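Local structure of NAD-dependent epimerase/dehydratase (Methylobacillus flagellatus KT, 3GPI) at residues 156-161 and 184-189. The protein is of unknown function but has the Rossmann-type fold of the NAD-dependent epimerase/dehydratase family and so probably binds a dinucleotide cofactor. Numbering follows the deposited sequence.
With EDO (1,2-ethanediol), chain B.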
loop_
_atom_site.group_PDB
_atom_site.type_symbol
_atom_site.label_atom_id
_atom_site.label_comp_id
_atom_site.label_asym_id
_atom_site.label_seq_id
_atom_site.Cartn_x
_atom_site.Cartn_y
_atom_site.Cartn_z
ATOM N N GLY A 156 3.341 -1.052 -6.305
ATOM C CA GLY A 156 4.316 -0.045 -5.875
ATOM C C GLY A 156 3.696 1.304 -5.585
ATOM O O GLY A 156 3.100 1.912 -6.477
ATOM N N ILE A 157 3.865 1.774 -4.357
ATOM C CA ILE A 157 3.295 3.078 -3.998
ATOM C C ILE A 157 4.146 4.205 -4.567
ATOM O O ILE A 157 5.388 4.160 -4.485
ATOM C CB ILE A 157 3.209 3.235 -2.457
ATOM C CG1 ILE A 157 2.342 2.118 -1.880
ATOM C CG2 ILE A 157 2.626 4.569 -2.107
ATOM C CD1 ILE A 157 2.330 2.048 -0.347
ATOM N N TYR A 158 3.502 5.208 -5.122
ATOM C CA TYR A 158 4.216 6.445 -5.552
ATOM C C TYR A 158 3.403 7.617 -5.088
ATOM O O TYR A 158 2.233 7.474 -4.710
ATOM C CB TYR A 158 4.433 6.492 -7.064
ATOM C CG TYR A 158 3.220 6.753 -7.930
ATOM C CD1 TYR A 158 3.145 7.919 -8.680
ATOM C CD2 TYR A 158 2.140 5.864 -8.033
ATOM C CE1 TYR A 158 2.094 8.207 -9.506
ATOM C CE2 TYR A 158 1.077 6.146 -8.866
ATOM C CZ TYR A 158 1.045 7.309 -9.615
ATOM O OH TYR A 158 0.003 7.571 -10.454
ATOM N N GLY A 159 4.016 8.783 -5.067
ATOM C CA GLY A 159 3.285 9.961 -4.575
ATOM C C GLY A 159 4.326 10.894 -3.994
ATOM O O GLY A 159 5.519 10.684 -4.210
ATOM N N PRO A 160 3.897 11.899 -3.203
ATOM C CA PRO A 160 4.863 12.795 -2.550
ATOM C C PRO A 160 5.850 12.007 -1.687
ATOM O O PRO A 160 5.471 11.043 -1.024
ATOM C CB PRO A 160 3.950 13.712 -1.709
ATOM C CG PRO A 160 2.634 13.670 -2.439
ATOM C CD PRO A 160 2.517 12.202 -2.815
ATOM N N GLY A 161 7.133 12.338 -1.741
ATOM C CA GLY A 161 8.125 11.551 -1.006
ATOM C C GLY A 161 8.439 10.144 -1.507
ATOM O O GLY A 161 9.251 9.426 -0.897
ATOM N N ARG A 184 1.531 0.067 -10.226
ATOM C CA ARG A 184 1.614 1.149 -9.205
ATOM C C ARG A 184 0.271 1.553 -8.614
ATOM O O ARG A 184 -0.781 1.308 -9.202
ATOM C CB ARG A 184 2.245 2.430 -9.799
ATOM C CG ARG A 184 1.340 3.108 -10.845
ATOM C CD ARG A 184 2.007 4.163 -11.768
ATOM N NE ARG A 184 3.265 3.573 -12.194
ATOM C CZ ARG A 184 3.355 2.509 -12.967
ATOM N NH1 ARG A 184 2.312 2.054 -13.648
ATOM N NH2 ARG A 184 4.523 1.935 -13.092
ATOM N N ILE A 185 0.333 2.174 -7.443
ATOM C CA ILE A 185 -0.827 2.783 -6.823
ATOM C C ILE A 185 -0.335 4.071 -6.194
ATOM O O ILE A 185 0.664 4.101 -5.504
ATOM C CB ILE A 185 -1.488 1.797 -5.791
ATOM C CG1 ILE A 185 -2.802 2.369 -5.221
ATOM C CG2 ILE A 185 -0.522 1.418 -4.679
ATOM C CD1 ILE A 185 -4.006 2.349 -6.231
ATOM N N HIS A 186 -1.076 5.155 -6.409
ATOM C CA HIS A 186 -0.711 6.401 -5.770
ATOM C C HIS A 186 -1.066 6.317 -4.284
ATOM O O HIS A 186 -2.124 5.784 -3.916
ATOM C CB HIS A 186 -1.524 7.527 -6.408
ATOM C CG HIS A 186 -1.052 8.908 -6.041
ATOM N ND1 HIS A 186 -1.236 9.460 -4.779
ATOM C CD2 HIS A 186 -0.421 9.851 -6.784
ATOM C CE1 HIS A 186 -0.731 10.686 -4.772
ATOM N NE2 HIS A 186 -0.243 10.951 -5.976
ATOM N N ARG A 187 -0.187 6.825 -3.430
ATOM C CA ARG A 187 -0.444 6.878 -1.984
ATOM C C ARG A 187 -1.864 7.329 -1.655
ATOM O O ARG A 187 -2.522 6.752 -0.782
ATOM C CB ARG A 187 0.550 7.824 -1.316
ATOM C CG ARG A 187 0.372 7.995 0.201
ATOM C CD ARG A 187 0.984 9.347 0.642
ATOM N NE ARG A 187 0.191 10.491 0.210
ATOM C CZ ARG A 187 0.511 11.758 0.424
ATOM N NH1 ARG A 187 1.636 12.061 1.055
ATOM N NH2 ARG A 187 -0.268 12.717 -0.046
ATOM N N ASP A 188 -2.361 8.367 -2.320
ATOM C CA ASP A 188 -3.667 8.893 -1.946
ATOM C C ASP A 188 -4.796 7.966 -2.359
ATOM O O ASP A 188 -5.831 7.923 -1.702
ATOM C CB ASP A 188 -3.916 10.243 -2.576
ATOM C CG ASP A 188 -3.020 11.344 -2.028
ATOM O OD1 ASP A 188 -2.243 11.151 -1.083
ATOM O OD2 ASP A 188 -3.165 12.480 -2.542
ATOM N N ASP A 189 -4.640 7.235 -3.466
ATOM C CA ASP A 189 -5.633 6.211 -3.781
ATOM C C ASP A 189 -5.584 5.030 -2.835
ATOM O O ASP A 189 -6.619 4.455 -2.498
ATOM C CB ASP A 189 -5.452 5.712 -5.233
ATOM C CG ASP A 189 -6.161 6.597 -6.229
ATOM O OD1 ASP A 189 -7.352 6.891 -5.975
ATOM O OD2 ASP A 189 -5.566 6.945 -7.279
HETATM C C1 EDO B . 6.301 3.265 -9.906
HETATM O O1 EDO B . 5.499 4.224 -10.507
HETATM C C2 EDO B . 6.101 2.110 -10.826
HETATM O O2 EDO B . 7.353 1.906 -11.421
HETATM O O HOH W 1 4.341 10.574 1.175
#
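His-186 turns an edge, led by CD2, onto one face of the Tyr-158 ring in a T-shaped pair, centroids 5.1 Å apart and planes at 69°. One face of the imidazole in turn receives Gly-159 CA in a CH-pi contact, 4.2 Å from its centroid, with Tyr-158 O toward the rim of that face. In the imidazole plane, ND1 accepts from Asp-188 N (2.9 Å), capping helix 187-201 and fixing the ring's rotation. Pro-160 CD sits over the centre of the Arg-187 guanidinium, 3.8 Å from CZ, while at the edge of that group NE and NH2 both grip Asp-188 OD1. Arg-184 passes obliquely alongside Tyr-158, its CG 3.6 Å from Tyr-158 CE2; beyond a bend at chi3 (45°), Arg-184 NH2 is hydrogen-bonded to Thr-182 OG1, and Arg-184 NE donates in the guanidinium plane to O1 of a 1,2-ethanediol (2.9 Å), probably from the crystallisation liquor. Two parallel strands of the main sheet run in register: Ile-185 N bonds to Gly-156 O and Tyr-158 N to Ile-185 O (3.1 Å); Arg-187 N to Tyr-158 O (2.8 Å) carries the ladder into the helix start. Ile-157 and Ile-185 meet on the sheet face opposite Tyr-158, Arg-184 and His-186, CG1 to CG2. The strands belong to a beta-alpha-beta unit with helix 164-168; Tyr-263 and Tyr-270 stack on His-186 and Tyr-158, respectively. Since ND1 accepts from a backbone N-H, the imidazole probably carries any single proton on NE2; the Arg-187 salt bridge and the helix N-terminus would favour charged Asp-188, with nearby Glu-17 probably opposing it.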